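Local coordinates for protein antigen TpF1 (Treponema pallidum, PDB 2FJC) that binds ferric iron as a Dps-family mini-ferritin, probably oxidising and storing the metal, and is a known antigen of the syphilis spirochaete, at residues V47-V58 with I99-F110. Numbering follows the deposited sequence.
Sequences VHELLEEYYVSV and IVSALARVKRDF
V47 meets helix 99-110 with both of its methyls. With CG1 anti to the backbone N (chi1 -180°), the two branches part: V47 CG2 lies 3.7 Å from I99 CG2, and V47 CG1 reaches L103 CD2 at 3.9 Å. I39, on the short strand 39-40, packs against both V47 and I99. One turn on, L50 touches the same L103 methyl more loosely through CD2, and L50 also packs on K45 of a second subunit. L51 leans in by its CD1; L51 CD1 sits 4.4 Å from L103 CD2 and about as far from V106 CG1, so three residues of helix 47-58 gather round a single leucine methyl. Y54 carries the aromatic part of the contact. The F110 ring turns its edge to one face of the Y54 ring, F110 CE2 standing 3.7 Å above the plane and over its centre, in a T-shaped pair with centroids 5.0 Å apart and planes at 74°. On the opposite face, offset toward the rim, lies the carbonyl oxygen of L50. V106 CG2 adds an oblique touch at Y54 CE2. Last comes V58, whose CG2 approaches F110 CE1 at 4.5 Å, also obliquely. No hydrogen bond joins the segments; the contact is wholly apolar and aromatic. Their axes run nearly parallel, 17° apart, but the backbones draw apart from V47 and I99 to V58 and F110, with aliphatic branches meeting at the first end and aromatic rings filling the second. L150 of helix 130-154 packs on Y54 and V106, and L28 of helix 8-38 on F110, so the contact lies inside the four-helix bundle typical of the ferritin-like fold, in which the second and third long helices run the same way because a long crossover joins them.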
loop_
_atom_site.group_PDB
_atom_site.type_symbol
_atom_site.label_atom_id
_atom_site.label_comp_id
_atom_site.label_asym_id
_atom_site.label_seq_id
_atom_site.Cartn_x
_atom_site.Cartn_y
_atom_site.Cartn_z
ATOM N N VAL B 47 -3.673 -27.632 -1.013
ATOM C CA VAL B 47 -4.698 -27.994 -0.056
ATOM C C VAL B 47 -4.340 -27.510 1.335
ATOM O O VAL B 47 -5.202 -27.071 2.084
ATOM C CB VAL B 47 -4.916 -29.507 -0.047
ATOM C CG1 VAL B 47 -5.993 -29.866 0.951
ATOM C CG2 VAL B 47 -5.312 -29.966 -1.437
ATOM N N HIS B 48 -3.063 -27.595 1.675
ATOM C CA HIS B 48 -2.561 -27.135 2.964
ATOM C C HIS B 48 -2.994 -25.671 3.135
ATOM O O HIS B 48 -3.503 -25.271 4.181
ATOM C CB HIS B 48 -1.026 -27.231 2.962
ATOM C CG HIS B 48 -0.374 -26.785 4.233
ATOM N ND1 HIS B 48 -0.440 -27.515 5.400
ATOM C CD2 HIS B 48 0.397 -25.705 4.508
ATOM C CE1 HIS B 48 0.265 -26.905 6.340
ATOM N NE2 HIS B 48 0.783 -25.804 5.825
ATOM N N GLU B 49 -2.794 -24.879 2.092
ATOM C CA GLU B 49 -3.155 -23.469 2.118
ATOM C C GLU B 49 -4.660 -23.250 2.093
ATOM O O GLU B 49 -5.169 -22.357 2.772
ATOM C CB GLU B 49 -2.497 -22.737 0.945
ATOM C CG GLU B 49 -1.025 -22.404 1.196
ATOM C CD GLU B 49 -0.235 -22.164 -0.086
ATOM O OE1 GLU B 49 -0.852 -21.864 -1.133
ATOM O OE2 GLU B 49 1.014 -22.269 -0.042
ATOM N N LEU B 50 -5.372 -24.059 1.311
ATOM C CA LEU B 50 -6.817 -23.940 1.237
ATOM C C LEU B 50 -7.418 -24.182 2.628
ATOM O O LEU B 50 -8.303 -23.451 3.071
ATOM C CB LEU B 50 -7.387 -24.956 0.251
ATOM C CG LEU B 50 -8.914 -25.061 0.184
ATOM C CD1 LEU B 50 -9.494 -23.774 -0.323
ATOM C CD2 LEU B 50 -9.313 -26.189 -0.740
ATOM N N LEU B 51 -6.924 -25.211 3.306
ATOM C CA LEU B 51 -7.397 -25.553 4.634
ATOM C C LEU B 51 -7.202 -24.384 5.600
ATOM O O LEU B 51 -8.044 -24.134 6.475
ATOM C CB LEU B 51 -6.655 -26.795 5.144
ATOM C CG LEU B 51 -7.270 -28.193 4.976
ATOM C CD1 LEU B 51 -8.623 -28.123 4.277
ATOM C CD2 LEU B 51 -6.304 -29.082 4.226
ATOM N N GLU B 52 -6.090 -23.672 5.451
ATOM C CA GLU B 52 -5.829 -22.533 6.314
ATOM C C GLU B 52 -6.850 -21.439 6.015
ATOM O O GLU B 52 -7.392 -20.828 6.929
ATOM C CB GLU B 52 -4.409 -22.006 6.108
ATOM C CG GLU B 52 -4.125 -20.714 6.859
ATOM C CD GLU B 52 -2.661 -20.300 6.794
ATOM O OE1 GLU B 52 -2.042 -20.441 5.716
ATOM O OE2 GLU B 52 -2.134 -19.821 7.821
ATOM N N GLU B 53 -7.108 -21.190 4.736
ATOM C CA GLU B 53 -8.093 -20.178 4.357
ATOM C C GLU B 53 -9.393 -20.536 5.061
ATOM O O GLU B 53 -10.060 -19.674 5.631
ATOM C CB GLU B 53 -8.333 -20.177 2.846
ATOM C CG GLU B 53 -7.323 -19.414 2.026
ATOM C CD GLU B 53 -7.558 -19.569 0.527
ATOM O OE1 GLU B 53 -8.729 -19.439 0.076
ATOM O OE2 GLU B 53 -6.563 -19.817 -0.198
ATOM N N TYR B 54 -9.734 -21.822 5.028
ATOM C CA TYR B 54 -10.953 -22.297 5.657
ATOM C C TYR B 54 -11.006 -22.046 7.152
ATOM O O TYR B 54 -11.995 -21.503 7.655
ATOM C CB TYR B 54 -11.163 -23.794 5.403
ATOM C CG TYR B 54 -11.592 -24.157 3.992
ATOM C CD1 TYR B 54 -12.109 -23.189 3.117
ATOM C CD2 TYR B 54 -11.524 -25.478 3.543
ATOM C CE1 TYR B 54 -12.544 -23.530 1.832
ATOM C CE2 TYR B 54 -11.964 -25.829 2.262
ATOM C CZ TYR B 54 -12.469 -24.853 1.416
ATOM O OH TYR B 54 -12.898 -25.203 0.159
ATOM N N TYR B 55 -9.964 -22.432 7.883
ATOM C CA TYR B 55 -10.044 -22.222 9.314
ATOM C C TYR B 55 -9.969 -20.757 9.705
ATOM O O TYR B 55 -10.453 -20.376 10.765
ATOM C CB TYR B 55 -9.028 -23.098 10.086
ATOM C CG TYR B 55 -7.531 -22.854 9.927
ATOM C CD1 TYR B 55 -6.946 -21.645 10.309
ATOM C CD2 TYR B 55 -6.682 -23.897 9.530
ATOM C CE1 TYR B 55 -5.556 -21.483 10.315
ATOM C CE2 TYR B 55 -5.299 -23.749 9.528
ATOM C CZ TYR B 55 -4.741 -22.543 9.925
ATOM O OH TYR B 55 -3.371 -22.412 9.957
ATOM N N VAL B 56 -9.388 -19.929 8.845
ATOM C CA VAL B 56 -9.326 -18.501 9.123
ATOM C C VAL B 56 -10.758 -18.002 8.973
ATOM O O VAL B 56 -11.261 -17.244 9.795
ATOM C CB VAL B 56 -8.403 -17.754 8.111
ATOM C CG1 VAL B 56 -8.718 -16.262 8.118
ATOM C CG2 VAL B 56 -6.924 -17.996 8.472
ATOM N N SER B 57 -11.414 -18.455 7.916
ATOM C CA SER B 57 -12.785 -18.075 7.654
ATOM C C SER B 57 -13.711 -18.619 8.749
ATOM O O SER B 57 -14.636 -17.944 9.199
ATOM C CB SER B 57 -13.217 -18.614 6.299
ATOM O OG SER B 57 -14.609 -18.433 6.117
ATOM N N VAL B 58 -13.454 -19.847 9.179
ATOM C CA VAL B 58 -14.261 -20.465 10.209
ATOM C C VAL B 58 -14.146 -19.716 11.530
ATOM O O VAL B 58 -15.148 -19.497 12.221
ATOM C CB VAL B 58 -13.844 -21.947 10.427
ATOM C CG1 VAL B 58 -14.280 -22.426 11.801
ATOM C CG2 VAL B 58 -14.460 -22.829 9.343
ATOM N N ILE B 99 -5.718 -36.602 0.698
ATOM C CA ILE B 99 -6.252 -35.300 0.356
ATOM C C ILE B 99 -7.738 -35.369 -0.005
ATOM O O ILE B 99 -8.538 -34.590 0.506
ATOM C CB ILE B 99 -5.459 -34.666 -0.806
ATOM C CG1 ILE B 99 -4.115 -34.141 -0.272
ATOM C CG2 ILE B 99 -6.276 -33.543 -1.458
ATOM C CD1 ILE B 99 -3.225 -33.484 -1.322
ATOM N N VAL B 100 -8.116 -36.300 -0.874
ATOM C CA VAL B 100 -9.517 -36.394 -1.254
ATOM C C VAL B 100 -10.365 -36.785 -0.055
ATOM O O VAL B 100 -11.500 -36.355 0.081
ATOM C CB VAL B 100 -9.757 -37.420 -2.394
ATOM C CG1 VAL B 100 -8.962 -37.032 -3.627
ATOM C CG2 VAL B 100 -9.394 -38.799 -1.935
ATOM N N SER B 101 -9.801 -37.587 0.826
ATOM C CA SER B 101 -10.517 -38.028 2.005
ATOM C C SER B 101 -10.773 -36.840 2.943
ATOM O O SER B 101 -11.871 -36.697 3.497
ATOM C CB SER B 101 -9.690 -39.108 2.702
ATOM O OG SER B 101 -10.471 -39.799 3.642
ATOM N N ALA B 102 -9.758 -35.993 3.117
ATOM C CA ALA B 102 -9.876 -34.820 3.980
ATOM C C ALA B 102 -10.872 -33.823 3.401
ATOM O O ALA B 102 -11.738 -33.311 4.109
ATOM C CB ALA B 102 -8.524 -34.145 4.150
ATOM N N LEU B 103 -10.757 -33.551 2.108
ATOM C CA LEU B 103 -11.660 -32.605 1.484
ATOM C C LEU B 103 -13.109 -33.088 1.533
ATOM O O LEU B 103 -14.025 -32.293 1.760
ATOM C CB LEU B 103 -11.239 -32.338 0.039
ATOM C CG LEU B 103 -9.884 -31.647 -0.133
ATOM C CD1 LEU B 103 -9.652 -31.357 -1.608
ATOM C CD2 LEU B 103 -9.837 -30.369 0.694
ATOM N N ALA B 104 -13.317 -34.387 1.339
ATOM C CA ALA B 104 -14.666 -34.936 1.363
ATOM C C ALA B 104 -15.265 -34.731 2.741
ATOM O O ALA B 104 -16.458 -34.467 2.878
ATOM C CB ALA B 104 -14.648 -36.418 1.015
ATOM N N ARG B 105 -14.430 -34.850 3.763
ATOM C CA ARG B 105 -14.910 -34.663 5.122
ATOM C C ARG B 105 -15.230 -33.203 5.437
ATOM O O ARG B 105 -16.239 -32.932 6.091
ATOM C CB ARG B 105 -13.909 -35.227 6.134
ATOM C CG ARG B 105 -13.761 -36.720 6.004
ATOM C CD ARG B 105 -12.778 -37.317 6.981
ATOM N NE ARG B 105 -12.431 -38.674 6.569
ATOM C CZ ARG B 105 -11.535 -39.443 7.177
ATOM N NH1 ARG B 105 -10.883 -39.002 8.246
ATOM N NH2 ARG B 105 -11.271 -40.647 6.693
ATOM N N VAL B 106 -14.406 -32.256 4.985
ATOM C CA VAL B 106 -14.737 -30.865 5.281
ATOM C C VAL B 106 -15.986 -30.482 4.483
ATOM O O VAL B 106 -16.813 -29.726 4.963
ATOM C CB VAL B 106 -13.569 -29.859 4.977
ATOM C CG1 VAL B 106 -12.256 -30.449 5.413
ATOM C CG2 VAL B 106 -13.548 -29.472 3.523
ATOM N N LYS B 107 -16.132 -31.015 3.275
ATOM C CA LYS B 107 -17.308 -30.711 2.474
ATOM C C LYS B 107 -18.544 -31.173 3.249
ATOM O O LYS B 107 -19.557 -30.476 3.314
ATOM C CB LYS B 107 -17.245 -31.430 1.123
ATOM C CG LYS B 107 -18.473 -31.228 0.242
ATOM C CD LYS B 107 -18.256 -31.799 -1.145
ATOM C CE LYS B 107 -19.417 -31.499 -2.078
ATOM N NZ LYS B 107 -20.614 -32.292 -1.725
ATOM N N ARG B 108 -18.440 -32.349 3.850
ATOM C CA ARG B 108 -19.532 -32.926 4.615
ATOM C C ARG B 108 -19.866 -32.033 5.816
ATOM O O ARG B 108 -21.043 -31.768 6.098
ATOM C CB ARG B 108 -19.132 -34.330 5.077
ATOM C CG ARG B 108 -20.283 -35.283 5.362
ATOM C CD ARG B 108 -19.758 -36.704 5.645
ATOM N NE ARG B 108 -18.916 -37.185 4.551
ATOM C CZ ARG B 108 -17.884 -38.017 4.703
ATOM N NH1 ARG B 108 -17.563 -38.472 5.916
ATOM N NH2 ARG B 108 -17.154 -38.379 3.648
ATOM N N ASP B 109 -18.833 -31.568 6.518
ATOM C CA ASP B 109 -19.040 -30.701 7.674
ATOM C C ASP B 109 -19.595 -29.336 7.254
ATOM O O ASP B 109 -20.416 -28.738 7.962
ATOM C CB ASP B 109 -17.738 -30.514 8.466
ATOM C CG ASP B 109 -17.346 -31.756 9.254
ATOM O OD1 ASP B 109 -18.237 -32.579 9.557
ATOM O OD2 ASP B 109 -16.147 -31.910 9.587
ATOM N N PHE B 110 -19.151 -28.849 6.104
ATOM C CA PHE B 110 -19.634 -27.573 5.603
ATOM C C PHE B 110 -21.120 -27.704 5.285
ATOM O O PHE B 110 -21.905 -26.807 5.576
ATOM C CB PHE B 110 -18.868 -27.159 4.344
ATOM C CG PHE B 110 -17.533 -26.504 4.621
ATOM C CD1 PHE B 110 -17.117 -26.248 5.929
ATOM C CD2 PHE B 110 -16.712 -26.100 3.563
ATOM C CE1 PHE B 110 -15.907 -25.598 6.174
ATOM C CE2 PHE B 110 -15.499 -25.449 3.802
ATOM C CZ PHE B 110 -15.097 -25.198 5.107
#